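ADP-dependent (S)-NAD(P)H-hydrate dehydratase (Streptococcus mutans, PDB 3BGK) probably catalyses the ADP-dependent dehydration of (6S)-NAD(P)HX, a hydrated and damaged form of NAD(P)H, to restore the intact cofactor. Local coordinates at residues 231-236 / 265-270; 241-246 / 285-290; 280-285 / 296-301. All blocks are in the same frame, centred on the assembly; numbering follows the deposited sequence.

Along the chain, strand 233-237 is the first element used, and contact 1 ties it to the start of helix 268-287, closing a loop that contains helix 249-263. Contact 2 starts inside that loop, at 241-246, and ends beyond it at 285-290, so contacts 1 and 2 cross. Contact 3 joins 280-285 to 296-301; it opens after contact 1 has closed and crosses contact 2, with which it shares Gln285. Helix 268-287 therefore meets the sheet at its N-terminal end, and the 241-246 loop and helix 295-310 toward its C-terminal end. Contacts 2 and 3 touch, while contact 1 lies 22 to 26 Å from them, centre to centre.

Contact 1: residues 231-236 / 265-270; sequences GQKIGH and HTDRFE
Lys233 and Phe269 join sheet to helix in the alpha/beta three-layer sandwich of this ribokinase-like fold: strand 233-237, the second arm of a beta hairpin with 227-230, receives the first turn of helix 268-287. The charged part is a salt bridge at the partly exposed margin, Lys233 NZ to Asp267 OD2 at 3.3 Å, the two side chains reaching for each other from opposite directions. Asp267 stands at the N-cap position without making a capping bond. Within the same first turn, Glu270 OE1 has a salt bridge of its own, to Lys44 of helix 39-45. The apolar part is built on the buried Phe269 ring, held out toward the strand by a CG anti to the backbone N (chi1 170°). Lys233 lies along one face: its CB is 4.1 Å above the ring plane near the rim, its CE is 4.1 Å from Phe269 CG, and a bend at chi3 (-90°) carries NZ over the CB end of the ring, within reach of Asp267. Ile228 and Gln230 of the neighbouring strand also touch the phenyl group. At the ring edge, close to its plane, the backbone Gly235 N approaches Phe269 CZ to 4.0 Å.

Contact 2: residues 241-246 / 285-290; sequences GPYQAT and QLSKEA
Tyr243 and Ser287 meet through a ring face: the serine, from the 285-290 segment, lies over one side of the tyrosine ring, and Gly241, from the tyrosine's own loop, covers the opposite one. Gly241 CA is 3.4 Å above the ring plane, displaced toward the rim, and Gly241 O accepts a hydrogen bond from Gln244 N, fixing the turn. Pro242 opens the 3-10 segment 242-244. Tyr243 carries the contact. With CG between the backbone N and the carbonyl carbon (chi1 37°), its ring folds back over Gly241 and presents the other face to Ser287. Ser287 CB sits 3.3 Å from the Tyr243 ring centroid and only 5° off the normal, a centred CH-pi contact. The polar ends of both residues go to the same neighbour: Tyr243 OH probably hydrogen-bonds to Asp284 OD1, though modelled rather short, and Ser287 OG hydrogen-bonds to the Asp284 backbone O. The type I turn from Ser287 to Ala290 follows, bringing Ala290 O to 4.4 Å from Tyr243 CB. In ribokinase-like enzymes this loop leads into the glycine-rich anion-hole sequence at the start of the next helix, here 249-263, which includes Gly250 and Asp251, predicted to bind AMP and substrate respectively. Gln244 completes the 3-10 segment, and Ala245 is the centre of an inverse gamma turn that leads on to Thr246. The loop also borders the second subunit, where Pro242 O accepts a hydrogen bond from Arg49 and Pro242, Ala245 and Thr246 pack on Pro50, Phe58 and Ala86 of that chain.

Contact 3: residues 280-285 / 296-301; sequences SYIADQ and TRISAE
Glu301 meets Ile282 through its CB, 3.9 Å from Ile282 CG2, while its flat carboxylate takes no part: a bend at chi2 (-60°) leads it away, and OE1 forms a salt bridge with Arg304 on the next turn. The Tyr281 ring misses 296-301 but lies against Val305 and Met309, further along the same helix. The contact itself is therefore aliphatic. Ile282 CG2, anti to the backbone N, projects between two residues one turn apart on the partner helix, reaching Ile298 CG2 at 3.9 Å as well as the Glu301 CB. Ile298 uses both of its branches: CG2 for Ile282, and the extended CG1-CD1 arm (chi2 171°) for Ala283, whose CB lies 3.8 Å from Ile298 CD1. The small alanine methyl and the long isoleucine arm thus fill the side of the interface next to the isoleucine pair. At this crossing the short helical segments stand nearly perpendicular, 103° between their directions, with axes 9.6 Å apart; the CA atoms of Ile282 and Ile298 come as near as 6.3 Å. The connection between the two helices turns the chain by about a right angle into the last helix, 295-310. On the side of helix 268-287 that faces the loop after strand 233-237, Asp284 OD1 accepts a hydrogen bond from Gly240 N; on the other helix, Met249 of helix 249-263 lies against Ile298, helix 71-83 packs on Thr296 and Ser299, and Thr296 OG1 also hydrogen-bonds to Glu107 of the second subunit.

Contact 1: residues 231-236 / 265-270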
ATOM      1  N   GLY A 231      30.282 -27.996   7.478  1.00 25.02           N
ATOM      2  CA  GLY A 231      31.289 -29.030   7.697  1.00 25.24           C
ATOM      3  C   GLY A 231      31.674 -29.699   6.393  1.00 25.58           C
ATOM      4  O   GLY A 231      32.223 -29.059   5.494  1.00 25.46           O
ATOM      5  N   GLN A 232      31.357 -30.987   6.290  1.00 25.98           N
ATOM      6  CA  GLN A 232      31.661 -31.778   5.097  1.00 26.43           C
ATOM      7  C   GLN A 232      30.408 -32.051   4.258  1.00 26.26           C
ATOM      8  O   GLN A 232      30.412 -32.924   3.390  1.00 26.30           O
ATOM      9  CB  GLN A 232      32.354 -33.097   5.487  1.00 26.55           C
ATOM     10  CG  GLN A 232      33.754 -32.928   6.103  1.00 27.70           C
ATOM     11  CD  GLN A 232      34.767 -32.313   5.136  1.00 29.50           C
ATOM     12  OE1 GLN A 232      35.536 -31.423   5.510  1.00 30.02           O
ATOM     13  NE2 GLN A 232      34.765 -32.782   3.887  1.00 29.57           N
ATOM     14  N   LYS A 233      29.344 -31.293   4.518  1.00 26.09           N
ATOM     15  CA  LYS A 233      28.074 -31.460   3.812  1.00 25.80           C
ATOM     16  C   LYS A 233      27.892 -30.383   2.746  1.00 25.55           C
ATOM     17  O   LYS A 233      28.148 -29.202   2.992  1.00 25.43           O
ATOM     18  CB  LYS A 233      26.895 -31.428   4.791  1.00 25.88           C
ATOM     19  CG  LYS A 233      26.944 -32.495   5.883  1.00 26.54           C
ATOM     20  CD  LYS A 233      25.612 -32.617   6.625  1.00 27.68           C
ATOM     21  CE  LYS A 233      25.530 -31.684   7.831  1.00 28.40           C
ATOM     22  NZ  LYS A 233      24.253 -31.882   8.597  1.00 29.28           N
ATOM     23  N   ILE A 234      27.466 -30.802   1.557  1.00 25.24           N
ATOM     24  CA  ILE A 234      27.094 -29.869   0.500  1.00 25.00           C
ATOM     25  C   ILE A 234      25.729 -30.258  -0.055  1.00 24.88           C
ATOM     26  O   ILE A 234      25.534 -31.383  -0.511  1.00 24.95           O
ATOM     27  CB  ILE A 234      28.140 -29.807  -0.643  1.00 25.13           C
ATOM     28  CG1 ILE A 234      29.555 -29.592  -0.084  1.00 25.12           C
ATOM     29  CG2 ILE A 234      27.783 -28.695  -1.643  1.00 24.70           C
ATOM     30  CD1 ILE A 234      30.673 -29.978  -1.046  1.00 24.85           C
ATOM     31  N   GLY A 235      24.790 -29.319  -0.003  1.00 24.73           N
ATOM     32  CA  GLY A 235      23.449 -29.532  -0.531  1.00 24.75           C
ATOM     33  C   GLY A 235      23.252 -28.789  -1.833  1.00 24.89           C
ATOM     34  O   GLY A 235      23.618 -27.624  -1.942  1.00 24.90           O
ATOM     35  N   HIS A 236      22.688 -29.467  -2.828  1.00 25.12           N
ATOM     36  CA  HIS A 236      22.406 -28.852  -4.125  1.00 25.34           C
ATOM     37  C   HIS A 236      20.896 -28.777  -4.345  1.00 25.05           C
ATOM     38  O   HIS A 236      20.181 -29.738  -4.077  1.00 25.00           O
ATOM     39  CB  HIS A 236      23.051 -29.650  -5.276  1.00 25.56           C
ATOM     40  CG  HIS A 236      24.534 -29.839  -5.145  1.00 26.96           C
ATOM     41  ND1 HIS A 236      25.096 -30.944  -4.539  1.00 27.60           N
ATOM     42  CD2 HIS A 236      25.573 -29.070  -5.556  1.00 27.97           C
ATOM     43  CE1 HIS A 236      26.412 -30.845  -4.575  1.00 27.53           C
ATOM     44  NE2 HIS A 236      26.729 -29.716  -5.183  1.00 27.36           N
ATOM     45  N   HIS A 265      13.463 -26.390  15.074  1.00 19.88           N
ATOM     46  CA  HIS A 265      14.659 -26.482  15.927  1.00 21.06           C
ATOM     47  C   HIS A 265      15.449 -27.776  15.770  1.00 21.58           C
ATOM     48  O   HIS A 265      16.387 -28.026  16.531  1.00 21.92           O
ATOM     49  CB  HIS A 265      14.289 -26.273  17.400  1.00 21.25           C
ATOM     50  CG  HIS A 265      13.460 -25.054  17.640  1.00 22.51           C
ATOM     51  ND1 HIS A 265      12.087 -25.101  17.757  1.00 23.35           N
ATOM     52  CD2 HIS A 265      13.804 -23.749  17.745  1.00 22.95           C
ATOM     53  CE1 HIS A 265      11.623 -23.878  17.941  1.00 24.07           C
ATOM     54  NE2 HIS A 265      12.644 -23.038  17.936  1.00 23.87           N
ATOM     55  N   THR A 266      15.074 -28.595  14.792  1.00 22.13           N
ATOM     56  CA  THR A 266      15.838 -29.793  14.466  1.00 22.72           C
ATOM     57  C   THR A 266      17.134 -29.392  13.736  1.00 22.98           C
ATOM     58  O   THR A 266      17.538 -28.223  13.803  1.00 23.28           O
ATOM     59  CB  THR A 266      14.985 -30.815  13.676  1.00 22.85           C
ATOM     60  OG1 THR A 266      15.710 -32.045  13.548  1.00 23.37           O
ATOM     61  CG2 THR A 266      14.603 -30.273  12.287  1.00 23.18           C
ATOM     62  N   ASP A 267      17.790 -30.339  13.061  1.00 23.02           N
ATOM     63  CA  ASP A 267      19.078 -30.069  12.406  1.00 22.95           C
ATOM     64  C   ASP A 267      19.081 -28.749  11.630  1.00 22.58           C
ATOM     65  O   ASP A 267      18.310 -28.569  10.679  1.00 22.51           O
ATOM     66  CB  ASP A 267      19.484 -31.227  11.490  1.00 23.32           C
ATOM     67  CG  ASP A 267      20.922 -31.113  11.006  1.00 24.56           C
ATOM     68  OD1 ASP A 267      21.770 -30.566  11.751  1.00 25.67           O
ATOM     69  OD2 ASP A 267      21.206 -31.577   9.877  1.00 26.60           O
ATOM     70  N   ARG A 268      19.955 -27.836  12.045  1.00 22.01           N
ATOM     71  CA  ARG A 268      19.977 -26.481  11.496  1.00 21.58           C
ATOM     72  C   ARG A 268      20.395 -26.410  10.016  1.00 20.99           C
ATOM     73  O   ARG A 268      19.919 -25.539   9.278  1.00 21.17           O
ATOM     74  CB  ARG A 268      20.834 -25.563  12.368  1.00 21.70           C
ATOM     75  CG  ARG A 268      20.542 -24.064  12.181  1.00 23.04           C
ATOM     76  CD  ARG A 268      21.205 -23.199  13.257  1.00 24.80           C
ATOM     77  NE  ARG A 268      22.605 -23.572  13.488  1.00 27.02           N
ATOM     78  CZ  ARG A 268      23.048 -24.247  14.549  1.00 27.24           C
ATOM     79  NH1 ARG A 268      22.207 -24.626  15.507  1.00 27.70           N
ATOM     80  NH2 ARG A 268      24.339 -24.539  14.655  1.00 27.37           N
ATOM     81  N   PHE A 269      21.268 -27.320   9.587  1.00 20.03           N
ATOM     82  CA  PHE A 269      21.638 -27.415   8.174  1.00 19.18           C
ATOM     83  C   PHE A 269      20.437 -27.768   7.293  1.00 18.67           C
ATOM     84  O   PHE A 269      20.252 -27.180   6.228  1.00 18.53           O
ATOM     85  CB  PHE A 269      22.762 -28.437   7.953  1.00 19.23           C
ATOM     86  CG  PHE A 269      23.021 -28.748   6.498  1.00 18.88           C
ATOM     87  CD1 PHE A 269      23.940 -28.002   5.766  1.00 18.74           C
ATOM     88  CD2 PHE A 269      22.337 -29.780   5.860  1.00 18.83           C
ATOM     89  CE1 PHE A 269      24.176 -28.282   4.425  1.00 19.11           C
ATOM     90  CE2 PHE A 269      22.562 -30.068   4.519  1.00 19.03           C
ATOM     91  CZ  PHE A 269      23.487 -29.315   3.800  1.00 19.55           C
ATOM     92  N   GLU A 270      19.633 -28.730   7.732  1.00 17.97           N
ATOM     93  CA  GLU A 270      18.498 -29.175   6.932  1.00 17.70           C
ATOM     94  C   GLU A 270      17.377 -28.137   6.927  1.00 17.27           C
ATOM     95  O   GLU A 270      16.677 -27.969   5.918  1.00 16.97           O
ATOM     96  CB  GLU A 270      17.998 -30.536   7.410  1.00 17.86           C
ATOM     97  CG  GLU A 270      19.055 -31.648   7.308  1.00 18.84           C
ATOM     98  CD  GLU A 270      18.469 -33.046   7.456  1.00 20.42           C
ATOM     99  OE1 GLU A 270      17.549 -33.237   8.294  1.00 20.83           O
ATOM    100  OE2 GLU A 270      18.933 -33.954   6.728  1.00 19.94           O
TER

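Contact 2: residues 241-246 / 285-290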
ATOM      1  N   GLY A 241      15.348 -20.962 -11.576  1.00 17.11           N
ATOM      2  CA  GLY A 241      15.517 -20.556 -12.963  1.00 16.23           C
ATOM      3  C   GLY A 241      15.866 -19.094 -13.146  1.00 15.66           C
ATOM      4  O   GLY A 241      16.017 -18.365 -12.164  1.00 15.68           O
ATOM      5  N   PRO A 242      15.991 -18.657 -14.415  1.00 15.15           N
ATOM      6  CA  PRO A 242      16.421 -17.305 -14.788  1.00 14.85           C
ATOM      7  C   PRO A 242      15.409 -16.215 -14.437  1.00 14.55           C
ATOM      8  O   PRO A 242      15.771 -15.044 -14.368  1.00 14.78           O
ATOM      9  CB  PRO A 242      16.599 -17.400 -16.307  1.00 14.85           C
ATOM     10  CG  PRO A 242      15.698 -18.501 -16.722  1.00 14.91           C
ATOM     11  CD  PRO A 242      15.714 -19.491 -15.598  1.00 14.94           C
ATOM     12  N   TYR A 243      14.160 -16.611 -14.219  1.00 14.37           N
ATOM     13  CA  TYR A 243      13.087 -15.709 -13.783  1.00 14.24           C
ATOM     14  C   TYR A 243      13.330 -15.182 -12.356  1.00 14.08           C
ATOM     15  O   TYR A 243      12.616 -14.295 -11.871  1.00 13.87           O
ATOM     16  CB  TYR A 243      11.735 -16.434 -13.870  1.00 14.08           C
ATOM     17  CG  TYR A 243      11.824 -17.896 -13.488  1.00 14.15           C
ATOM     18  CD1 TYR A 243      12.004 -18.882 -14.464  1.00 14.39           C
ATOM     19  CD2 TYR A 243      11.761 -18.293 -12.151  1.00 13.80           C
ATOM     20  CE1 TYR A 243      12.104 -20.225 -14.121  1.00 13.25           C
ATOM     21  CE2 TYR A 243      11.862 -19.630 -11.797  1.00 13.78           C
ATOM     22  CZ  TYR A 243      12.032 -20.590 -12.789  1.00 14.30           C
ATOM     23  OH  TYR A 243      12.124 -21.917 -12.445  1.00 14.90           O
ATOM     24  N   GLN A 244      14.342 -15.738 -11.698  1.00 13.83           N
ATOM     25  CA  GLN A 244      14.722 -15.318 -10.359  1.00 13.81           C
ATOM     26  C   GLN A 244      15.794 -14.239 -10.364  1.00 13.68           C
ATOM     27  O   GLN A 244      16.108 -13.667  -9.313  1.00 13.84           O
ATOM     28  CB  GLN A 244      15.216 -16.515  -9.557  1.00 13.84           C
ATOM     29  CG  GLN A 244      14.110 -17.316  -8.916  1.00 14.47           C
ATOM     30  CD  GLN A 244      14.635 -18.520  -8.184  1.00 15.03           C
ATOM     31  OE1 GLN A 244      14.714 -18.525  -6.954  1.00 15.82           O
ATOM     32  NE2 GLN A 244      15.019 -19.545  -8.932  1.00 14.70           N
ATOM     33  N   ALA A 245      16.360 -13.963 -11.536  1.00 13.22           N
ATOM     34  CA  ALA A 245      17.473 -13.021 -11.648  1.00 12.90           C
ATOM     35  C   ALA A 245      16.988 -11.570 -11.613  1.00 12.59           C
ATOM     36  O   ALA A 245      17.173 -10.806 -12.572  1.00 12.39           O
ATOM     37  CB  ALA A 245      18.278 -13.302 -12.905  1.00 12.94           C
ATOM     38  N   THR A 246      16.365 -11.205 -10.495  1.00 12.12           N
ATOM     39  CA  THR A 246      15.761  -9.886 -10.327  1.00 11.86           C
ATOM     40  C   THR A 246      16.062  -9.333  -8.939  1.00 11.63           C
ATOM     41  O   THR A 246      16.234 -10.097  -7.984  1.00 11.72           O
ATOM     42  CB  THR A 246      14.231  -9.911 -10.614  1.00 11.84           C
ATOM     43  OG1 THR A 246      13.695  -8.588 -10.517  1.00 11.95           O
ATOM     44  CG2 THR A 246      13.492 -10.818  -9.646  1.00 11.62           C
ATOM     45  N   GLN A 285       7.141 -22.577  -9.447  1.00 16.10           N
ATOM     46  CA  GLN A 285       5.683 -22.615  -9.633  1.00 16.45           C
ATOM     47  C   GLN A 285       5.136 -21.341 -10.261  1.00 16.47           C
ATOM     48  O   GLN A 285       4.308 -21.403 -11.173  1.00 16.45           O
ATOM     49  CB  GLN A 285       4.968 -22.869  -8.313  1.00 16.47           C
ATOM     50  CG  GLN A 285       4.794 -24.331  -7.994  1.00 17.55           C
ATOM     51  CD  GLN A 285       4.136 -24.556  -6.656  1.00 19.10           C
ATOM     52  OE1 GLN A 285       3.553 -23.643  -6.058  1.00 19.86           O
ATOM     53  NE2 GLN A 285       4.221 -25.784  -6.172  1.00 20.37           N
ATOM     54  N   LEU A 286       5.610 -20.194  -9.773  1.00 16.32           N
ATOM     55  CA  LEU A 286       5.188 -18.891 -10.284  1.00 16.34           C
ATOM     56  C   LEU A 286       5.684 -18.600 -11.708  1.00 16.46           C
ATOM     57  O   LEU A 286       5.107 -17.755 -12.406  1.00 16.62           O
ATOM     58  CB  LEU A 286       5.610 -17.760  -9.326  1.00 16.10           C
ATOM     59  CG  LEU A 286       4.852 -17.644  -8.000  1.00 15.38           C
ATOM     60  CD1 LEU A 286       5.487 -16.610  -7.092  1.00 14.01           C
ATOM     61  CD2 LEU A 286       3.372 -17.328  -8.233  1.00 14.69           C
ATOM     62  N   SER A 287       6.733 -19.306 -12.130  1.00 16.40           N
ATOM     63  CA  SER A 287       7.352 -19.104 -13.443  1.00 16.47           C
ATOM     64  C   SER A 287       6.488 -19.551 -14.617  1.00 16.53           C
ATOM     65  O   SER A 287       6.616 -19.018 -15.727  1.00 16.65           O
ATOM     66  CB  SER A 287       8.706 -19.813 -13.520  1.00 16.49           C
ATOM     67  OG  SER A 287       8.563 -21.226 -13.569  1.00 16.40           O
ATOM     68  N   LYS A 288       5.620 -20.529 -14.380  1.00 16.46           N
ATOM     69  CA  LYS A 288       4.742 -21.040 -15.436  1.00 16.42           C
ATOM     70  C   LYS A 288       3.862 -19.929 -16.000  1.00 15.92           C
ATOM     71  O   LYS A 288       3.394 -20.007 -17.134  1.00 15.81           O
ATOM     72  CB  LYS A 288       3.876 -22.203 -14.930  1.00 16.58           C
ATOM     73  CG  LYS A 288       4.634 -23.330 -14.215  1.00 17.63           C
ATOM     74  CD  LYS A 288       5.706 -23.962 -15.098  1.00 19.23           C
ATOM     75  CE  LYS A 288       6.537 -24.976 -14.311  1.00 20.35           C
ATOM     76  NZ  LYS A 288       7.798 -25.357 -15.027  1.00 20.47           N
ATOM     77  N   GLU A 289       3.648 -18.885 -15.208  1.00 15.66           N
ATOM     78  CA  GLU A 289       2.795 -17.782 -15.629  1.00 15.52           C
ATOM     79  C   GLU A 289       3.450 -16.419 -15.419  1.00 14.66           C
ATOM     80  O   GLU A 289       2.771 -15.395 -15.343  1.00 14.52           O
ATOM     81  CB  GLU A 289       1.437 -17.877 -14.926  1.00 15.84           C
ATOM     82  CG  GLU A 289       0.554 -18.986 -15.493  1.00 17.70           C
ATOM     83  CD  GLU A 289      -0.613 -19.349 -14.585  1.00 20.12           C
ATOM     84  OE1 GLU A 289      -0.945 -18.562 -13.668  1.00 20.80           O
ATOM     85  OE2 GLU A 289      -1.198 -20.432 -14.803  1.00 21.41           O
ATOM     86  N   ALA A 290       4.778 -16.417 -15.330  1.00 13.94           N
ATOM     87  CA  ALA A 290       5.530 -15.184 -15.119  1.00 13.36           C
ATOM     88  C   ALA A 290       6.910 -15.252 -15.752  1.00 12.84           C
ATOM     89  O   ALA A 290       7.676 -16.181 -15.497  1.00 12.72           O
ATOM     90  CB  ALA A 290       5.634 -14.859 -13.624  1.00 13.18           C
TER

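Contact 3: residues 280-285 / 296-301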
ATOM      1  N   SER A 280      13.186 -21.270  -4.090  1.00 11.40           N
ATOM      2  CA  SER A 280      13.269 -21.567  -5.534  1.00 11.97           C
ATOM      3  C   SER A 280      12.107 -22.405  -6.062  1.00 12.26           C
ATOM      4  O   SER A 280      11.678 -22.230  -7.212  1.00 12.60           O
ATOM      5  CB  SER A 280      14.600 -22.239  -5.887  1.00 11.82           C
ATOM      6  OG  SER A 280      15.639 -21.280  -5.985  1.00 12.60           O
ATOM      7  N   TYR A 281      11.610 -23.317  -5.229  1.00 12.33           N
ATOM      8  CA  TYR A 281      10.465 -24.151  -5.586  1.00 12.47           C
ATOM      9  C   TYR A 281       9.231 -23.304  -5.872  1.00 12.51           C
ATOM     10  O   TYR A 281       8.507 -23.571  -6.831  1.00 12.64           O
ATOM     11  CB  TYR A 281      10.182 -25.163  -4.475  1.00 12.72           C
ATOM     12  CG  TYR A 281       8.914 -25.967  -4.640  1.00 12.62           C
ATOM     13  CD1 TYR A 281       8.903 -27.138  -5.386  1.00 13.40           C
ATOM     14  CD2 TYR A 281       7.731 -25.567  -4.026  1.00 12.88           C
ATOM     15  CE1 TYR A 281       7.738 -27.887  -5.535  1.00 13.36           C
ATOM     16  CE2 TYR A 281       6.570 -26.301  -4.167  1.00 12.60           C
ATOM     17  CZ  TYR A 281       6.580 -27.462  -4.920  1.00 12.92           C
ATOM     18  OH  TYR A 281       5.420 -28.200  -5.053  1.00 13.51           O
ATOM     19  N   ILE A 282       8.999 -22.289  -5.041  1.00 12.65           N
ATOM     20  CA  ILE A 282       7.883 -21.360  -5.243  1.00 12.74           C
ATOM     21  C   ILE A 282       8.087 -20.558  -6.538  1.00 13.08           C
ATOM     22  O   ILE A 282       7.161 -20.416  -7.347  1.00 13.18           O
ATOM     23  CB  ILE A 282       7.665 -20.438  -4.007  1.00 12.49           C
ATOM     24  CG1 ILE A 282       7.135 -21.260  -2.825  1.00 11.94           C
ATOM     25  CG2 ILE A 282       6.708 -19.298  -4.337  1.00 11.83           C
ATOM     26  CD1 ILE A 282       7.306 -20.602  -1.457  1.00 10.56           C
ATOM     27  N   ALA A 283       9.311 -20.070  -6.737  1.00 13.46           N
ATOM     28  CA  ALA A 283       9.682 -19.335  -7.941  1.00 14.00           C
ATOM     29  C   ALA A 283       9.423 -20.172  -9.193  1.00 14.58           C
ATOM     30  O   ALA A 283       8.925 -19.649 -10.198  1.00 14.42           O
ATOM     31  CB  ALA A 283      11.142 -18.892  -7.874  1.00 13.60           C
ATOM     32  N   ASP A 284       9.747 -21.470  -9.115  1.00 15.40           N
ATOM     33  CA  ASP A 284       9.454 -22.426 -10.192  1.00 16.17           C
ATOM     34  C   ASP A 284       7.967 -22.529 -10.487  1.00 16.04           C
ATOM     35  O   ASP A 284       7.577 -22.561 -11.651  1.00 16.36           O
ATOM     36  CB  ASP A 284      10.032 -23.820  -9.898  1.00 16.66           C
ATOM     37  CG  ASP A 284      11.486 -23.962 -10.345  1.00 18.59           C
ATOM     38  OD1 ASP A 284      12.236 -22.960 -10.286  1.00 21.01           O
ATOM     39  OD2 ASP A 284      11.888 -25.072 -10.759  1.00 20.17           O
ATOM     40  N   GLN A 285       7.141 -22.577  -9.447  1.00 16.10           N
ATOM     41  CA  GLN A 285       5.683 -22.615  -9.633  1.00 16.45           C
ATOM     42  C   GLN A 285       5.136 -21.341 -10.261  1.00 16.47           C
ATOM     43  O   GLN A 285       4.308 -21.403 -11.173  1.00 16.45           O
ATOM     44  CB  GLN A 285       4.968 -22.869  -8.313  1.00 16.47           C
ATOM     45  CG  GLN A 285       4.794 -24.331  -7.994  1.00 17.55           C
ATOM     46  CD  GLN A 285       4.136 -24.556  -6.656  1.00 19.10           C
ATOM     47  OE1 GLN A 285       3.553 -23.643  -6.058  1.00 19.86           O
ATOM     48  NE2 GLN A 285       4.221 -25.784  -6.172  1.00 20.37           N
ATOM     49  N   THR A 296       8.563 -10.126  -3.913  1.00 12.77           N
ATOM     50  CA  THR A 296       7.328  -9.967  -3.125  1.00 13.20           C
ATOM     51  C   THR A 296       6.197 -10.898  -3.567  1.00 13.62           C
ATOM     52  O   THR A 296       5.285 -11.169  -2.779  1.00 13.76           O
ATOM     53  CB  THR A 296       6.785  -8.518  -3.139  1.00 13.02           C
ATOM     54  OG1 THR A 296       6.531  -8.114  -4.492  1.00 13.26           O
ATOM     55  CG2 THR A 296       7.768  -7.560  -2.482  1.00 12.72           C
ATOM     56  N   ARG A 297       6.240 -11.366  -4.816  1.00 14.02           N
ATOM     57  CA  ARG A 297       5.234 -12.312  -5.303  1.00 14.66           C
ATOM     58  C   ARG A 297       5.470 -13.692  -4.695  1.00 14.59           C
ATOM     59  O   ARG A 297       4.518 -14.438  -4.464  1.00 15.12           O
ATOM     60  CB  ARG A 297       5.231 -12.432  -6.834  1.00 15.11           C
ATOM     61  CG  ARG A 297       5.172 -11.128  -7.623  1.00 17.00           C
ATOM     62  CD  ARG A 297       3.771 -10.557  -7.747  1.00 19.64           C
ATOM     63  NE  ARG A 297       3.776  -9.335  -8.559  1.00 21.61           N
ATOM     64  CZ  ARG A 297       4.017  -8.109  -8.090  1.00 22.49           C
ATOM     65  NH1 ARG A 297       3.999  -7.069  -8.917  1.00 22.91           N
ATOM     66  NH2 ARG A 297       4.273  -7.919  -6.800  1.00 22.65           N
ATOM     67  N   ILE A 298       6.740 -14.028  -4.458  1.00 14.23           N
ATOM     68  CA  ILE A 298       7.124 -15.287  -3.809  1.00 13.77           C
ATOM     69  C   ILE A 298       6.685 -15.313  -2.342  1.00 13.78           C
ATOM     70  O   ILE A 298       6.175 -16.324  -1.858  1.00 13.54           O
ATOM     71  CB  ILE A 298       8.648 -15.509  -3.889  1.00 13.59           C
ATOM     72  CG1 ILE A 298       9.057 -15.859  -5.318  1.00 13.52           C
ATOM     73  CG2 ILE A 298       9.103 -16.602  -2.929  1.00 13.58           C
ATOM     74  CD1 ILE A 298      10.561 -15.886  -5.541  1.00 13.48           C
ATOM     75  N   SER A 299       6.898 -14.191  -1.651  1.00 13.86           N
ATOM     76  CA  SER A 299       6.518 -14.029  -0.247  1.00 13.92           C
ATOM     77  C   SER A 299       5.030 -14.236  -0.007  1.00 13.89           C
ATOM     78  O   SER A 299       4.636 -14.865   0.984  1.00 14.07           O
ATOM     79  CB  SER A 299       6.937 -12.650   0.269  1.00 13.88           C
ATOM     80  OG  SER A 299       8.334 -12.606   0.480  1.00 14.15           O
ATOM     81  N   ALA A 300       4.218 -13.710  -0.920  1.00 13.81           N
ATOM     82  CA  ALA A 300       2.765 -13.818  -0.849  1.00 13.93           C
ATOM     83  C   ALA A 300       2.277 -15.271  -0.893  1.00 14.09           C
ATOM     84  O   ALA A 300       1.212 -15.591  -0.340  1.00 14.04           O
ATOM     85  CB  ALA A 300       2.127 -13.005  -1.976  1.00 13.81           C
ATOM     86  N   GLU A 301       3.068 -16.137  -1.532  1.00 14.08           N
ATOM     87  CA  GLU A 301       2.711 -17.546  -1.748  1.00 14.29           C
ATOM     88  C   GLU A 301       3.191 -18.496  -0.661  1.00 14.24           C
ATOM     89  O   GLU A 301       2.703 -19.624  -0.573  1.00 14.40           O
ATOM     90  CB  GLU A 301       3.244 -18.027  -3.101  1.00 14.47           C
ATOM     91  CG  GLU A 301       2.666 -17.282  -4.310  1.00 15.26           C
ATOM     92  CD  GLU A 301       1.155 -17.401  -4.406  1.00 16.73           C
ATOM     93  OE1 GLU A 301       0.616 -18.516  -4.209  1.00 17.23           O
ATOM     94  OE2 GLU A 301       0.502 -16.371  -4.672  1.00 17.76           O
TER